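Manganese-containing pseudocatalase (Thermus thermophilus, PDB 2V8T) probably breaks hydrogen peroxide down to water and oxygen as a catalase, using a pair of manganese ions in each subunit. Local coordinates at residues 40-52 / 60-72. Numbering follows the deposited sequence. Where two conformers were deposited one is given.
Sequences LMNYMYQSFNFRG and YDLIANIATEELG. With MN (manganese (II) ion), chain D; MN (manganese (II) ion), chain C.
Tyr-60 OH is held by a water, which donates to it at 2.8 Å, and by a hydrogen bond with Asp-6 of the second subunit. The same water donates weakly to Ser-47 O and so links the two residues. CE1 of Tyr-60 lies 3.4 Å from Ser-47 O, which sits at the edge of the ring, in its plane. OG of Ser-47 turns back to its own helix and gives its proton to Met-44 O at 2.7 Å. That oxygen also accepts from Phe-48 N.

The ring of Phe-50 lies against Tyr-60. It gets there because chi1 (-165°) carries CG to the side opposite the backbone N. CB of Tyr-60 makes a CH-pi contact with one face, 3.8 Å from the ring centroid. The two rings are oblique, their planes 56° apart. CD1 of Ile-63 touches the edge of the Phe-50 ring. Replacing Phe-50 by an alanine would take away the ring, and is likely to leave Tyr-60 CB without its CH-pi partner and open a gap beside Ile-63 CD1.

Tyr-43 is a knob in a hole formed by Ile-63, Ile-66, Ala-67 and Glu-70. Its CB packs on Ala-67 CB at 3.6 Å. Its CE2 edge packs at Glu-70 OE2, 3.4 Å away, and its OH bonds to Glu-155. At the far end, Leu-40 CD1 packs on Leu-71 CD2 at 3.5 Å.

The helices run roughly antiparallel, at 144°, as neighbours in the ferritin-like four-helix bundle. Glu-70 bridges the two manganese ions, one oxygen to each. Apolar packing thus joins the helices beside the metal site, while the bond to Glu-155, another manganese ligand, is consistent with a second-shell role for Tyr-43 OH in orienting that carboxylate.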
ATOM      1  N   LEU A  40       2.305 -18.037 -10.390  1.00  6.31           N
ATOM      2  CA  LEU A  40       1.816 -17.709 -11.724  1.00  6.34           C
ATOM      3  C   LEU A  40       2.516 -16.499 -12.276  1.00  6.26           C
ATOM      4  O   LEU A  40       3.058 -16.513 -13.400  1.00  6.62           O
ATOM      5  CB  LEU A  40       0.316 -17.457 -11.673  1.00  6.34           C
ATOM      6  CG  LEU A  40      -0.272 -16.847 -12.931  1.00  6.71           C
ATOM      7  CD1 LEU A  40      -0.080 -17.728 -14.150  1.00  7.42           C
ATOM      8  CD2 LEU A  40      -1.758 -16.527 -12.692  1.00  7.54           C
ATOM      9  N   MET A  41       2.435 -15.355 -11.570  1.00  6.17           N
ATOM     10  CA  MET A  41       2.864 -14.116 -12.187  1.00  6.21           C
ATOM     11  C   MET A  41       4.383 -14.021 -12.272  1.00  6.14           C
ATOM     12  O   MET A  41       4.919 -13.410 -13.212  1.00  6.45           O
ATOM     13  CB  MET A  41       2.258 -12.950 -11.413  0.50  6.46           C
ATOM     14  CG  MET A  41       0.715 -12.857 -11.571  0.50  8.30           C
ATOM     15  SD  MET A  41       0.249 -12.138 -13.195  0.50 11.35           S
ATOM     16  CE  MET A  41      -1.437 -12.727 -13.466  0.50 12.78           C
ATOM     17  N   ASN A  42       5.104 -14.622 -11.312  1.00  6.20           N
ATOM     18  CA  ASN A  42       6.542 -14.709 -11.448  1.00  6.40           C
ATOM     19  C   ASN A  42       6.924 -15.404 -12.773  1.00  6.19           C
ATOM     20  O   ASN A  42       7.724 -14.898 -13.539  1.00  6.68           O
ATOM     21  CB  ASN A  42       7.173 -15.492 -10.260  1.00  6.69           C
ATOM     22  CG  ASN A  42       7.509 -14.533  -9.133  1.00  7.21           C
ATOM     23  OD1 ASN A  42       8.563 -13.935  -9.163  1.00  8.67           O
ATOM     24  ND2 ASN A  42       6.609 -14.363  -8.172  1.00  8.24           N
ATOM     25  N   TYR A  43       6.353 -16.602 -12.967  1.00  6.27           N
ATOM     26  CA  TYR A  43       6.794 -17.369 -14.156  1.00  6.72           C
ATOM     27  C   TYR A  43       6.256 -16.737 -15.416  1.00  6.49           C
ATOM     28  O   TYR A  43       6.930 -16.766 -16.469  1.00  7.05           O
ATOM     29  CB  TYR A  43       6.383 -18.814 -14.011  1.00  6.77           C
ATOM     30  CG  TYR A  43       6.786 -19.438 -12.708  1.00  6.81           C
ATOM     31  CD1 TYR A  43       7.858 -18.995 -11.913  1.00  7.15           C
ATOM     32  CD2 TYR A  43       6.045 -20.511 -12.211  1.00  6.67           C
ATOM     33  CE1 TYR A  43       8.106 -19.529 -10.673  1.00  7.30           C
ATOM     34  CE2 TYR A  43       6.304 -21.094 -10.984  1.00  6.95           C
ATOM     35  CZ  TYR A  43       7.347 -20.573 -10.198  1.00  7.14           C
ATOM     36  OH  TYR A  43       7.619 -21.063  -8.956  1.00  8.08           O
ATOM     37  N   MET A  44       5.064 -16.160 -15.364  1.00  6.49           N
ATOM     38  CA  MET A  44       4.507 -15.519 -16.544  1.00  6.82           C
ATOM     39  C   MET A  44       5.412 -14.382 -16.981  1.00  6.49           C
ATOM     40  O   MET A  44       5.821 -14.296 -18.148  1.00  6.77           O
ATOM     41  CB  MET A  44       3.109 -15.035 -16.276  1.00  7.53           C
ATOM     42  CG  MET A  44       2.355 -14.686 -17.448  1.00 10.53           C
ATOM     43  SD  MET A  44       2.058 -16.025 -18.628  1.00 12.49           S
ATOM     44  CE  MET A  44       1.096 -16.835 -17.875  1.00 14.38           C
ATOM     45  N   TYR A  45       5.715 -13.435 -16.063  1.00  6.39           N
ATOM     46  CA  TYR A  45       6.551 -12.302 -16.451  1.00  6.63           C
ATOM     47  C   TYR A  45       7.959 -12.732 -16.799  1.00  6.37           C
ATOM     48  O   TYR A  45       8.550 -12.199 -17.740  1.00  6.72           O
ATOM     49  CB  TYR A  45       6.503 -11.197 -15.404  1.00  7.35           C
ATOM     50  CG  TYR A  45       5.255 -10.368 -15.555  1.00  8.49           C
ATOM     51  CD1 TYR A  45       5.240  -9.201 -16.298  1.00 14.41           C
ATOM     52  CD2 TYR A  45       4.038 -10.760 -15.031  1.00  8.24           C
ATOM     53  CE1 TYR A  45       4.098  -8.497 -16.503  1.00 19.01           C
ATOM     54  CE2 TYR A  45       2.846 -10.068 -15.230  1.00  9.81           C
ATOM     55  CZ  TYR A  45       2.921  -8.906 -15.987  1.00 14.27           C
ATOM     56  OH  TYR A  45       1.769  -8.151 -16.186  1.00 18.87           O
ATOM     57  N   GLN A  46       8.547 -13.694 -16.052  1.00  6.46           N
ATOM     58  CA  GLN A  46       9.858 -14.171 -16.460  1.00  6.36           C
ATOM     59  C   GLN A  46       9.816 -14.708 -17.887  1.00  6.68           C
ATOM     60  O   GLN A  46      10.739 -14.521 -18.681  1.00  7.23           O
ATOM     61  CB  GLN A  46      10.375 -15.264 -15.511  1.00  6.70           C
ATOM     62  CG  GLN A  46      10.774 -14.700 -14.153  1.00  6.66           C
ATOM     63  CD  GLN A  46      10.994 -15.811 -13.157  1.00  8.26           C
ATOM     64  OE1 GLN A  46      11.109 -16.968 -13.555  1.00 13.03           O
ATOM     65  NE2 GLN A  46      11.063 -15.499 -11.874  1.00  8.98           N
ATOM     66  N   SER A  47       8.728 -15.439 -18.239  1.00  6.48           N
ATOM     67  CA  SER A  47       8.640 -15.979 -19.575  1.00  6.71           C
ATOM     68  C   SER A  47       8.537 -14.868 -20.615  1.00  6.69           C
ATOM     69  O   SER A  47       9.168 -14.948 -21.683  1.00  7.55           O
ATOM     70  CB  SER A  47       7.506 -16.987 -19.699  1.00  7.16           C
ATOM     71  OG  SER A  47       6.200 -16.438 -19.785  1.00  7.26           O
ATOM     72  N   PHE A  48       7.770 -13.817 -20.337  1.00  6.62           N
ATOM     73  CA  PHE A  48       7.695 -12.689 -21.271  1.00  6.59           C
ATOM     74  C   PHE A  48       9.082 -12.068 -21.457  1.00  6.66           C
ATOM     75  O   PHE A  48       9.505 -11.729 -22.570  1.00  7.56           O
ATOM     76  CB  PHE A  48       6.721 -11.619 -20.769  1.00  6.95           C
ATOM     77  CG  PHE A  48       5.288 -12.075 -20.561  1.00  7.25           C
ATOM     78  CD1 PHE A  48       4.755 -13.190 -21.186  1.00  7.18           C
ATOM     79  CD2 PHE A  48       4.463 -11.299 -19.752  1.00  7.93           C
ATOM     80  CE1 PHE A  48       3.427 -13.534 -21.002  1.00  8.28           C
ATOM     81  CE2 PHE A  48       3.125 -11.647 -19.582  1.00  8.94           C
ATOM     82  CZ  PHE A  48       2.615 -12.754 -20.196  1.00  9.18           C
ATOM     83  N   ASN A  49       9.753 -11.871 -20.316  1.00  6.52           N
ATOM     84  CA  ASN A  49      10.991 -11.081 -20.253  1.00  6.94           C
ATOM     85  C   ASN A  49      12.241 -11.894 -20.589  1.00  7.25           C
ATOM     86  O   ASN A  49      13.346 -11.353 -20.574  1.00  9.23           O
ATOM     87  CB  ASN A  49      11.113 -10.519 -18.841  1.00  7.10           C
ATOM     88  CG  ASN A  49      10.012  -9.521 -18.492  1.00  6.84           C
ATOM     89  OD1 ASN A  49       9.872  -9.233 -17.209  1.00  8.51           O
ATOM     90  ND2 ASN A  49       9.342  -8.979 -19.385  1.00  6.18           N
ATOM     91  N   PHE A  50      12.087 -13.167 -20.931  1.00  7.43           N
ATOM     92  CA  PHE A  50      13.210 -14.084 -21.093  1.00  7.45           C
ATOM     93  C   PHE A  50      14.072 -13.661 -22.265  1.00  7.49           C
ATOM     94  O   PHE A  50      13.583 -13.490 -23.378  1.00  8.24           O
ATOM     95  CB  PHE A  50      12.622 -15.502 -21.292  1.00  7.52           C
ATOM     96  CG  PHE A  50      13.611 -16.610 -21.114  1.00  7.32           C
ATOM     97  CD1 PHE A  50      14.531 -16.930 -22.127  1.00  8.26           C
ATOM     98  CD2 PHE A  50      13.625 -17.356 -19.962  1.00  8.09           C
ATOM     99  CE1 PHE A  50      15.421 -17.993 -21.974  1.00  9.84           C
ATOM    100  CE2 PHE A  50      14.519 -18.417 -19.813  1.00  8.82           C
ATOM    101  CZ  PHE A  50      15.397 -18.726 -20.814  1.00  9.83           C
ATOM    102  N   ARG A  51      15.375 -13.583 -22.037  1.00  7.88           N
ATOM    103  CA  ARG A  51      16.343 -13.286 -23.095  1.00  8.28           C
ATOM    104  C   ARG A  51      17.051 -14.567 -23.474  1.00  8.31           C
ATOM    105  O   ARG A  51      17.472 -15.356 -22.631  1.00  9.44           O
ATOM    106  CB  ARG A  51      17.352 -12.248 -22.603  1.00  8.36           C
ATOM    107  CG  ARG A  51      16.712 -10.885 -22.374  1.00  8.27           C
ATOM    108  CD  ARG A  51      17.620 -10.046 -21.517  1.00  8.42           C
ATOM    109  NE  ARG A  51      17.084  -8.738 -21.199  1.00  8.60           N
ATOM    110  CZ  ARG A  51      17.282  -7.630 -21.888  1.00  8.16           C
ATOM    111  NH1 ARG A  51      18.005  -7.630 -22.997  1.00  9.52           N
ATOM    112  NH2 ARG A  51      16.757  -6.495 -21.473  1.00  9.03           N
ATOM    113  N   GLY A  52      17.152 -14.785 -24.787  1.00  9.07           N
ATOM    114  CA  GLY A  52      17.732 -16.017 -25.275  1.00  9.50           C
ATOM    115  C   GLY A  52      16.678 -17.129 -25.366  1.00  9.42           C
ATOM    116  O   GLY A  52      16.920 -18.271 -25.005  1.00 10.38           O
ATOM    117  N   TYR A  60      13.694 -21.786 -21.196  1.00  8.10           N
ATOM    118  CA  TYR A  60      12.508 -21.000 -21.582  1.00  8.37           C
ATOM    119  C   TYR A  60      11.272 -21.898 -21.604  1.00  8.41           C
ATOM    120  O   TYR A  60      10.219 -21.534 -21.041  1.00  8.94           O
ATOM    121  CB  TYR A  60      12.742 -20.355 -22.929  1.00  8.40           C
ATOM    122  CG  TYR A  60      11.506 -19.644 -23.447  1.00  8.38           C
ATOM    123  CD1 TYR A  60      10.956 -18.559 -22.775  1.00  7.84           C
ATOM    124  CD2 TYR A  60      10.890 -20.065 -24.614  1.00  9.11           C
ATOM    125  CE1 TYR A  60       9.821 -17.937 -23.237  1.00  7.78           C
ATOM    126  CE2 TYR A  60       9.764 -19.441 -25.089  1.00  9.11           C
ATOM    127  CZ  TYR A  60       9.230 -18.357 -24.427  1.00  7.82           C
ATOM    128  OH  TYR A  60       8.116 -17.693 -24.876  1.00  8.81           O
ATOM    129  N   ASP A  61      11.365 -23.054 -22.237  1.00  8.72           N
ATOM    130  CA  ASP A  61      10.228 -23.952 -22.299  1.00  8.90           C
ATOM    131  C   ASP A  61       9.736 -24.272 -20.900  1.00  7.92           C
ATOM    132  O   ASP A  61       8.529 -24.305 -20.629  1.00  7.94           O
ATOM    133  CB  ASP A  61      10.632 -25.365 -22.923  0.70  7.41           C
ATOM    134  CG  ASP A  61      10.753 -25.349 -24.475  0.70  8.54           C
ATOM    135  OD1 ASP A  61      10.619 -24.255 -25.109  0.70  9.60           O
ATOM    136  OD2 ASP A  61      10.980 -26.470 -25.006  0.70 10.71           O
ATOM    137  N   LEU A  62      10.668 -24.515 -19.989  1.00  7.81           N
ATOM    138  CA  LEU A  62      10.309 -24.898 -18.626  1.00  7.78           C
ATOM    139  C   LEU A  62       9.498 -23.776 -17.944  1.00  7.13           C
ATOM    140  O   LEU A  62       8.443 -24.029 -17.387  1.00  7.54           O
ATOM    141  CB  LEU A  62      11.579 -25.216 -17.843  1.00  8.61           C
ATOM    142  CG  LEU A  62      11.328 -25.763 -16.491  1.00 10.04           C
ATOM    143  CD1 LEU A  62      10.627 -27.099 -16.514  1.00 13.11           C
ATOM    144  CD2 LEU A  62      12.641 -25.854 -15.716  1.00 12.06           C
ATOM    145  N   ILE A  63      10.038 -22.552 -17.972  1.00  7.22           N
ATOM    146  CA  ILE A  63       9.357 -21.448 -17.281  1.00  6.97           C
ATOM    147  C   ILE A  63       8.036 -21.125 -17.958  1.00  6.75           C
ATOM    148  O   ILE A  63       7.018 -20.892 -17.293  1.00  7.13           O
ATOM    149  CB  ILE A  63      10.304 -20.223 -17.177  0.60  7.12           C
ATOM    150  CG1 ILE A  63      11.546 -20.552 -16.308  0.60  7.21           C
ATOM    151  CG2 ILE A  63       9.544 -19.002 -16.601  0.60  8.17           C
ATOM    152  CD1 ILE A  63      12.600 -19.405 -16.291  0.60  9.36           C
ATOM    153  N   ALA A  64       8.014 -21.078 -19.302  1.00  7.07           N
ATOM    154  CA  ALA A  64       6.809 -20.746 -20.013  1.00  7.07           C
ATOM    155  C   ALA A  64       5.701 -21.769 -19.737  1.00  6.69           C
ATOM    156  O   ALA A  64       4.515 -21.420 -19.630  1.00  7.07           O
ATOM    157  CB  ALA A  64       7.072 -20.620 -21.506  1.00  7.98           C
ATOM    158  N   ASN A  65       6.077 -23.044 -19.689  1.00  6.88           N
ATOM    159  CA  ASN A  65       5.115 -24.110 -19.485  1.00  6.85           C
ATOM    160  C   ASN A  65       4.613 -24.172 -18.034  1.00  6.60           C
ATOM    161  O   ASN A  65       3.423 -24.342 -17.797  1.00  7.05           O
ATOM    162  CB  ASN A  65       5.729 -25.443 -19.887  1.00  7.62           C
ATOM    163  CG  ASN A  65       4.735 -26.554 -19.803  1.00  7.76           C
ATOM    164  OD1 ASN A  65       3.756 -26.587 -20.566  1.00  8.82           O
ATOM    165  ND2 ASN A  65       4.938 -27.469 -18.878  1.00  8.54           N
ATOM    166  N   ILE A  66       5.524 -24.044 -17.062  1.00  6.88           N
ATOM    167  CA  ILE A  66       5.083 -24.050 -15.668  1.00  6.50           C
ATOM    168  C   ILE A  66       4.183 -22.841 -15.407  1.00  6.46           C
ATOM    169  O   ILE A  66       3.174 -22.969 -14.705  1.00  6.85           O
ATOM    170  CB  ILE A  66       6.246 -24.200 -14.692  1.00  6.98           C
ATOM    171  CG1 ILE A  66       6.900 -25.566 -14.868  1.00  7.62           C
ATOM    172  CG2 ILE A  66       5.760 -24.018 -13.246  1.00  7.56           C
ATOM    173  CD1 ILE A  66       8.167 -25.767 -14.019  1.00  9.15           C
ATOM    174  N   ALA A  67       4.481 -21.676 -16.007  1.00  6.57           N
ATOM    175  CA  ALA A  67       3.586 -20.537 -15.868  1.00  6.47           C
ATOM    176  C   ALA A  67       2.155 -20.933 -16.263  1.00  6.47           C
ATOM    177  O   ALA A  67       1.171 -20.543 -15.632  1.00  7.26           O
ATOM    178  CB  ALA A  67       4.042 -19.385 -16.744  1.00  7.36           C
ATOM    179  N   THR A  68       2.037 -21.653 -17.392  1.00  6.83           N
ATOM    180  CA  THR A  68       0.721 -22.056 -17.882  1.00  6.71           C
ATOM    181  C   THR A  68       0.015 -22.969 -16.890  1.00  6.60           C
ATOM    182  O   THR A  68      -1.178 -22.855 -16.654  1.00  7.14           O
ATOM    183  CB  THR A  68       0.847 -22.705 -19.261  1.00  7.20           C
ATOM    184  OG1 THR A  68       1.606 -21.841 -20.091  1.00  7.47           O
ATOM    185  CG2 THR A  68      -0.514 -22.936 -19.884  1.00  7.92           C
ATOM    186  N   GLU A  69       0.766 -23.933 -16.310  1.00  6.54           N
ATOM    187  CA  GLU A  69       0.163 -24.787 -15.303  1.00  6.50           C
ATOM    188  C   GLU A  69      -0.380 -23.937 -14.123  1.00  6.34           C
ATOM    189  O   GLU A  69      -1.457 -24.218 -13.587  1.00  6.53           O
ATOM    190  CB  GLU A  69       1.151 -25.842 -14.767  1.00  6.62           C
ATOM    191  CG  GLU A  69       0.434 -26.725 -13.764  1.00  6.95           C
ATOM    192  CD  GLU A  69       1.170 -27.941 -13.235  1.00  6.53           C
ATOM    193  OE1 GLU A  69       2.335 -28.208 -13.633  1.00  7.15           O
ATOM    194  OE2 GLU A  69       0.552 -28.618 -12.361  1.00  7.64           O
ATOM    195  N   GLU A  70       0.387 -22.916 -13.700  1.00  6.31           N
ATOM    196  CA  GLU A  70      -0.058 -22.130 -12.546  1.00  6.21           C
ATOM    197  C   GLU A  70      -1.351 -21.390 -12.819  1.00  6.42           C
ATOM    198  O   GLU A  70      -2.095 -21.086 -11.853  1.00  6.52           O
ATOM    199  CB  GLU A  70       1.032 -21.148 -12.092  1.00  6.52           C
ATOM    200  CG  GLU A  70       2.401 -21.718 -11.751  1.00  6.80           C
ATOM    201  CD  GLU A  70       2.499 -22.675 -10.563  1.00  7.50           C
ATOM    202  OE1 GLU A  70       1.498 -23.187 -10.139  1.00 11.33           O
ATOM    203  OE2 GLU A  70       3.643 -22.965 -10.153  1.00  8.94           O
ATOM    204  N   LEU A  71      -1.714 -21.111 -14.069  1.00  6.38           N
ATOM    205  CA  LEU A  71      -3.042 -20.542 -14.354  1.00  6.69           C
ATOM    206  C   LEU A  71      -4.136 -21.449 -13.818  1.00  6.72           C
ATOM    207  O   LEU A  71      -5.146 -20.997 -13.266  1.00  7.50           O
ATOM    208  CB  LEU A  71      -3.242 -20.335 -15.873  1.00  7.10           C
ATOM    209  CG  LEU A  71      -2.461 -19.201 -16.506  1.00  7.28           C
ATOM    210  CD1 LEU A  71      -2.479 -19.345 -18.036  1.00  8.38           C
ATOM    211  CD2 LEU A  71      -3.040 -17.860 -16.104  1.00  8.24           C
ATOM    212  N   GLY A  72      -4.007 -22.756 -14.064  1.00  6.72           N
ATOM    213  CA  GLY A  72      -4.973 -23.685 -13.557  1.00  7.27           C
ATOM    214  C   GLY A  72      -4.938 -23.826 -12.066  1.00  6.70           C
ATOM    215  O   GLY A  72      -5.915 -24.280 -11.440  1.00  7.13           O
TER
HETATM  216 MN    MN D1304       4.271 -24.263  -8.601  1.00  7.11          MN
HETATM  217 MN    MN C1303       1.003 -23.959  -8.202  1.00  7.51          MN
HETATM  218  O   HOH W   1       7.100 -15.456 -23.595  1.00  8.77           O
HETATM  219  O   HOH W   2       2.755 -22.948  -7.750  0.25  7.17           O
HETATM  220  O   HOH W   3       1.020 -25.397  -6.492  0.25 11.64           O